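Local coordinates for protein trehalose monomycolate transport factor A (PDB 6T84) that is required for MmpL3-dependent transport of trehalose monomycolate to the mycobacterial cell wall, its N-terminal domain, part of which forms this chain, binding MmpL3, at residues Phe23-Glu28 with Ala49-Leu54; Glu30-Arg35 with Phe63-Glu68. All coordinates share one frame; numbering follows the deposited sequence.

Contact 1. Residues Phe23-Glu28 with Ala49-Leu54; sequences FDYEYE and AKNVVL
D24-E26 pairs with V52-L54 as antiparallel strands, 24-26 being an outermost strand of the nine-stranded sheet. Two hydrogen-bonded pairs, D24 with L54 and E26 with V52, flank the non-hydrogen-bonded pair Y25-V53; E26 N reaches V52 O at 2.8 Å. Both chains turn a corner together, at Y27 and N51, yet the pairing carries on: N51 N bonds Y27 O, and E28 lies against K50 in the small second sheet. On the face carrying Y25 and V53, the Y25 ring runs beside the N51 side chain, and its OH donates to N51 OD1 at 2.6 Å, in the plane of the amide carbonyl. With Y25 CG anti to the backbone N (chi1 174°), the ring turns its edge to V53 CG2, while V53 CG1 packs on F23 CB at 3.4 Å. On the other face E26 and L54 cross at about a right angle, L54 CD1, in one of two conformers, lying 3.7 Å from E26 CD. Helix 10-21 covers the Y25 side, touching V53 through R14 and A18. N51 also has two conformers; in the one bonded to Y25 its amide has a partner at each end, Y25 OH at OD1 and D66 OD2 at ND2.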
loop_
_atom_site.group_PDB
_atom_site.type_symbol
_atom_site.label_atom_id
_atom_site.label_comp_id
_atom_site.label_asym_id
_atom_site.label_seq_id
_atom_site.Cartn_x
_atom_site.Cartn_y
_atom_site.Cartn_z
ATOM N N PHE A 23 -5.240 -11.966 13.802
ATOM C CA PHE A 23 -3.927 -11.357 13.623
ATOM C C PHE A 23 -3.374 -10.928 14.984
ATOM O O PHE A 23 -4.148 -10.663 15.899
ATOM C CB PHE A 23 -4.064 -10.103 12.733
ATOM C CG PHE A 23 -4.494 -10.361 11.309
ATOM C CD1 PHE A 23 -4.450 -11.639 10.727
ATOM C CD2 PHE A 23 -4.882 -9.276 10.517
ATOM C CE1 PHE A 23 -4.826 -11.805 9.383
ATOM C CE2 PHE A 23 -5.219 -9.437 9.138
ATOM C CZ PHE A 23 -5.225 -10.712 8.601
ATOM N N ASP A 24 -2.065 -10.760 15.079
ATOM C CA ASP A 24 -1.485 -10.281 16.331
ATOM C C ASP A 24 -1.477 -8.764 16.345
ATOM O O ASP A 24 -1.402 -8.109 15.302
ATOM C CB ASP A 24 -0.032 -10.792 16.468
ATOM C CG ASP A 24 -0.008 -12.285 16.690
ATOM O OD1 ASP A 24 -0.828 -12.817 17.462
ATOM O OD2 ASP A 24 0.849 -12.949 16.110
ATOM N N TYR A 25 -1.569 -8.188 17.547
ATOM C CA TYR A 25 -1.553 -6.746 17.754
ATOM C C TYR A 25 -0.346 -6.362 18.616
ATOM O O TYR A 25 -0.064 -7.006 19.648
ATOM C CB TYR A 25 -2.847 -6.262 18.428
ATOM C CG TYR A 25 -2.834 -4.801 18.789
ATOM C CD1 TYR A 25 -3.230 -3.841 17.867
ATOM C CD2 TYR A 25 -2.377 -4.371 20.031
ATOM C CE1 TYR A 25 -3.189 -2.495 18.181
ATOM C CE2 TYR A 25 -2.340 -3.036 20.356
ATOM C CZ TYR A 25 -2.757 -2.102 19.418
ATOM O OH TYR A 25 -2.719 -0.750 19.742
ATOM N N GLU A 26 0.315 -5.256 18.269
ATOM C CA GLU A 26 1.350 -4.653 19.114
ATOM C C GLU A 26 1.148 -3.148 19.144
ATOM O O GLU A 26 0.882 -2.547 18.108
ATOM C CB GLU A 26 2.757 -4.844 18.460
ATOM C CG GLU A 26 3.144 -6.260 18.269
ATOM C CD GLU A 26 4.480 -6.396 17.557
ATOM O OE1 GLU A 26 5.096 -5.397 17.134
ATOM O OE2 GLU A 26 4.899 -7.539 17.373
ATOM N N TYR A 27 1.387 -2.511 20.280
ATOM C CA TYR A 27 1.170 -1.077 20.267
ATOM C C TYR A 27 2.189 -0.362 19.410
ATOM O O TYR A 27 1.866 0.665 18.788
ATOM C CB TYR A 27 1.208 -0.477 21.660
ATOM C CG TYR A 27 0.968 0.995 21.538
ATOM C CD1 TYR A 27 -0.250 1.462 21.034
ATOM C CD2 TYR A 27 1.955 1.917 21.850
ATOM C CE1 TYR A 27 -0.481 2.824 20.862
ATOM C CE2 TYR A 27 1.723 3.303 21.691
ATOM C CZ TYR A 27 0.493 3.742 21.222
ATOM O OH TYR A 27 0.255 5.095 21.087
ATOM N N GLU A 28 3.426 -0.859 19.361
ATOM C CA GLU A 28 4.438 -0.162 18.593
ATOM C C GLU A 28 5.462 -1.186 18.154
ATOM O O GLU A 28 5.685 -2.190 18.841
ATOM C CB GLU A 28 5.138 0.876 19.526
ATOM C CG GLU A 28 6.228 1.694 18.887
ATOM C CD GLU A 28 6.693 2.835 19.775
ATOM O OE1 GLU A 28 6.312 2.875 20.969
ATOM O OE2 GLU A 28 7.440 3.695 19.257
ATOM N N ALA A 49 6.252 2.679 13.816
ATOM C CA ALA A 49 4.941 2.137 13.474
ATOM C C ALA A 49 4.143 1.938 14.759
ATOM O O ALA A 49 4.659 1.378 15.750
ATOM C CB ALA A 49 5.145 0.807 12.758
ATOM N N LYS A 50 2.890 2.386 14.772
ATOM C CA LYS A 50 2.047 2.242 15.955
ATOM C C LYS A 50 0.775 1.506 15.606
ATOM O O LYS A 50 0.349 1.472 14.449
ATOM C CB LYS A 50 1.711 3.595 16.610
ATOM C CG LYS A 50 2.960 4.208 17.250
ATOM C CD LYS A 50 2.642 5.336 18.164
ATOM C CE LYS A 50 3.952 5.835 18.807
ATOM N NZ LYS A 50 3.838 7.197 19.378
ATOM N N ASN A 51 0.099 0.996 16.640
ATOM C CA ASN A 51 -1.145 0.231 16.452
ATOM C C ASN A 51 -0.969 -0.814 15.350
ATOM O O ASN A 51 -1.669 -0.839 14.324
ATOM C CB ASN A 51 -2.322 1.156 16.126
ATOM C CG ASN A 51 -2.732 1.957 17.281
ATOM O OD1 ASN A 51 -2.884 1.427 18.365
ATOM N ND2 ASN A 51 -2.965 3.255 17.070
ATOM N N VAL A 52 0.036 -1.647 15.573
ATOM C CA VAL A 52 0.554 -2.556 14.557
ATOM C C VAL A 52 -0.229 -3.860 14.599
ATOM O O VAL A 52 -0.434 -4.454 15.677
ATOM C CB VAL A 52 2.045 -2.808 14.812
ATOM C CG1 VAL A 52 2.607 -3.781 13.733
ATOM C CG2 VAL A 52 2.821 -1.492 14.821
ATOM N N VAL A 53 -0.619 -4.362 13.419
ATOM C CA VAL A 53 -1.320 -5.625 13.316
ATOM C C VAL A 53 -0.525 -6.487 12.334
ATOM O O VAL A 53 -0.180 -6.032 11.225
ATOM C CB VAL A 53 -2.774 -5.408 12.820
ATOM C CG1 VAL A 53 -3.486 -6.760 12.655
ATOM C CG2 VAL A 53 -3.526 -4.534 13.827
ATOM N N LEU A 54 -0.220 -7.714 12.726
ATOM C CA LEU A 54 0.646 -8.603 11.964
ATOM C C LEU A 54 -0.149 -9.861 11.665
ATOM O O LEU A 54 -0.593 -10.549 12.599
ATOM C CB LEU A 54 1.898 -8.969 12.802
ATOM C CG LEU A 54 2.671 -7.772 13.417
ATOM C CD1 LEU A 54 2.131 -7.376 14.828
ATOM C CD2 LEU A 54 4.190 -8.067 13.450
#

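Contact 2. Residues Glu30-Arg35 with Phe63-Glu68; sequences EDLLKR and FIFDIE
L32 and L33, at the start of the short 3-10 turn 32-35, pack their methyl groups against F63, F65 and I67 of strand 60-67, joining the loop between strands 28-29 and 49-50 to the large antiparallel sheet. The contact across the segments is apolar. L32 divides its two methyls between two rings: CD1 approaches F63 CD2 at 4.1 Å and CD2 approaches F65 CD2 at 3.8 Å. Its CG stands anti to the backbone N (chi1 -163°), which carries the fork toward the strand. L33 reaches the same side of the F65 ring farther round its rim, its CD2 lying 3.2 Å from F65 CE1, a tight approach, and 4.2 Å from I67 CD1. Further aromatic packing comes from W36, whose ring meets that of F65 with nearly parallel planes, and from W148, which meets F63. The loop's own polar interactions are local: K34 NZ forms a salt bridge with D31 OD1 (3.1 Å), meeting the anti lone pair of that oxygen, and K34 N bonds D31 O. On the strand, D66 points away from the loop, to R14 and N51. With methyls and rings meeting across the interface and the charged pair kept to the loop's exposed side, attachment of the turn to the strand here rests on shape and apolar burial rather than on directional bonds.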
loop_
_atom_site.group_PDB
_atom_site.type_symbol
_atom_site.label_atom_id
_atom_site.label_comp_id
_atom_site.label_asym_id
_atom_site.label_seq_id
_atom_site.Cartn_x
_atom_site.Cartn_y
_atom_site.Cartn_z
ATOM N N GLU A 30 9.440 -0.885 16.750
ATOM C CA GLU A 30 10.444 0.142 16.529
ATOM C C GLU A 30 11.221 -0.020 15.236
ATOM O O GLU A 30 11.797 0.963 14.774
ATOM C CB GLU A 30 11.382 0.269 17.739
ATOM C CG GLU A 30 10.645 0.593 19.034
ATOM C CD GLU A 30 11.582 0.803 20.213
ATOM O OE1 GLU A 30 12.815 0.761 20.016
ATOM O OE2 GLU A 30 11.080 1.012 21.338
ATOM N N ASP A 31 11.253 -1.204 14.633
ATOM C CA ASP A 31 12.041 -1.359 13.420
ATOM C C ASP A 31 11.210 -1.599 12.169
ATOM O O ASP A 31 11.756 -1.607 11.070
ATOM C CB ASP A 31 13.091 -2.457 13.572
ATOM C CG ASP A 31 14.260 -2.019 14.439
ATOM O OD1 ASP A 31 14.727 -0.853 14.308
ATOM O OD2 ASP A 31 14.703 -2.835 15.266
ATOM N N LEU A 32 9.903 -1.744 12.304
ATOM C CA LEU A 32 9.085 -2.194 11.184
ATOM C C LEU A 32 9.271 -1.342 9.915
ATOM O O LEU A 32 9.449 -1.888 8.812
ATOM C CB LEU A 32 7.619 -2.139 11.651
ATOM C CG LEU A 32 6.659 -2.952 10.777
ATOM C CD1 LEU A 32 7.017 -4.384 10.774
ATOM C CD2 LEU A 32 5.244 -2.809 11.287
ATOM N N LEU A 33 9.260 -0.010 10.052
ATOM C CA LEU A 33 9.171 0.890 8.891
ATOM C C LEU A 33 10.407 0.841 8.017
ATOM O O LEU A 33 10.351 1.292 6.861
ATOM C CB LEU A 33 8.971 2.341 9.332
ATOM C CG LEU A 33 7.663 2.601 10.104
ATOM C CD1 LEU A 33 7.526 4.060 10.437
ATOM C CD2 LEU A 33 6.494 2.175 9.238
ATOM N N LYS A 34 11.515 0.339 8.539
ATOM C CA LYS A 34 12.739 0.422 7.771
ATOM C C LYS A 34 12.703 -0.438 6.530
ATOM O O LYS A 34 13.541 -0.255 5.648
ATOM C CB LYS A 34 13.928 0.003 8.649
ATOM C CG LYS A 34 14.232 0.994 9.768
ATOM C CD LYS A 34 15.476 0.577 10.561
ATOM C CE LYS A 34 15.870 1.620 11.605
ATOM N NZ LYS A 34 14.853 1.767 12.685
ATOM N N ARG A 35 11.727 -1.343 6.397
ATOM C CA ARG A 35 11.817 -2.238 5.257
ATOM C C ARG A 35 11.232 -1.635 3.996
ATOM O O ARG A 35 11.442 -2.204 2.921
ATOM C CB ARG A 35 11.231 -3.627 5.520
ATOM C CG ARG A 35 9.835 -3.661 6.000
ATOM C CD ARG A 35 9.407 -5.105 6.209
ATOM N NE ARG A 35 10.246 -5.775 7.197
ATOM C CZ ARG A 35 10.942 -6.880 6.958
ATOM N NH1 ARG A 35 10.882 -7.461 5.762
ATOM N NH2 ARG A 35 11.690 -7.405 7.925
ATOM N N PHE A 63 0.955 -6.605 7.039
ATOM C CA PHE A 63 1.179 -5.731 8.195
ATOM C C PHE A 63 0.338 -4.479 8.061
ATOM O O PHE A 63 0.231 -3.937 6.959
ATOM C CB PHE A 63 2.660 -5.337 8.296
ATOM C CG PHE A 63 3.636 -6.553 8.359
ATOM C CD1 PHE A 63 3.259 -7.793 8.888
ATOM C CD2 PHE A 63 4.903 -6.435 7.909
ATOM C CE1 PHE A 63 4.138 -8.896 8.975
ATOM C CE2 PHE A 63 5.800 -7.505 8.006
ATOM C CZ PHE A 63 5.410 -8.735 8.542
ATOM N N ILE A 64 -0.309 -4.048 9.135
ATOM C CA ILE A 64 -1.154 -2.858 9.131
ATOM C C ILE A 64 -0.683 -1.997 10.284
ATOM O O ILE A 64 -0.528 -2.499 11.403
ATOM C CB ILE A 64 -2.631 -3.242 9.306
ATOM C CG1 ILE A 64 -3.025 -4.266 8.206
ATOM C CG2 ILE A 64 -3.512 -1.960 9.212
ATOM C CD1 ILE A 64 -3.091 -5.705 8.686
ATOM N N PHE A 65 -0.462 -0.713 10.024
ATOM C CA PHE A 65 0.110 0.119 11.089
ATOM C C PHE A 65 -0.166 1.583 10.786
ATOM O O PHE A 65 -0.532 1.946 9.661
ATOM C CB PHE A 65 1.625 -0.124 11.262
ATOM C CG PHE A 65 2.383 -0.003 9.992
ATOM C CD1 PHE A 65 2.869 1.243 9.569
ATOM C CD2 PHE A 65 2.567 -1.112 9.173
ATOM C CE1 PHE A 65 3.530 1.376 8.322
ATOM C CE2 PHE A 65 3.263 -0.993 7.957
ATOM C CZ PHE A 65 3.752 0.251 7.535
ATOM N N ASP A 66 -0.019 2.423 11.815
ATOM C CA ASP A 66 -0.172 3.859 11.664
ATOM C C ASP A 66 1.205 4.512 11.700
ATOM O O ASP A 66 2.081 4.101 12.466
ATOM C CB ASP A 66 -1.016 4.447 12.805
ATOM C CG ASP A 66 -2.401 3.856 12.872
ATOM O OD1 ASP A 66 -2.921 3.394 11.832
ATOM O OD2 ASP A 66 -2.999 3.901 13.970
ATOM N N ILE A 67 1.377 5.525 10.862
ATOM C CA ILE A 67 2.504 6.448 10.949
ATOM C C ILE A 67 1.901 7.756 11.425
ATOM O O ILE A 67 1.195 8.422 10.669
ATOM C CB ILE A 67 3.177 6.631 9.576
ATOM C CG1 ILE A 67 3.506 5.240 8.978
ATOM C CG2 ILE A 67 4.389 7.557 9.697
ATOM C CD1 ILE A 67 4.167 5.302 7.600
ATOM N N GLU A 68 2.164 8.133 12.679
ATOM C CA GLU A 68 1.378 9.202 13.324
ATOM C C GLU A 68 1.135 10.425 12.447
ATOM O O GLU A 68 2.069 10.991 11.870
ATOM C CB GLU A 68 2.061 9.649 14.606
ATOM C CG GLU A 68 1.837 8.726 15.777
ATOM C CD GLU A 68 2.761 9.054 16.920
ATOM O OE1 GLU A 68 2.425 9.954 17.711
ATOM O OE2 GLU A 68 3.838 8.433 17.007
#

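In the fold
The two contacts meet on neighbouring strands of one sheet, 52-57 and 60-67, with centres about 9 Å apart. Contact 1 lies at the sheet's outermost strand and is built mainly from backbone hydrogen bonds, its side chains ranging from buried V52 and V53 to exposed D24 and Y27. Contact 2 sits nearer the centre of the chain, with buried F65 turned to the loop and the end of I67 reaching it, and relies on apolar side chains. They are joined directly: V53 N probably hydrogen-bonds I64 O, V52 CG1 packs on L32 CD2, and K50 NZ forms a salt bridge with E68 OE2. L32 thus lies over both strands, bringing the loop of contact 2 against contact 1.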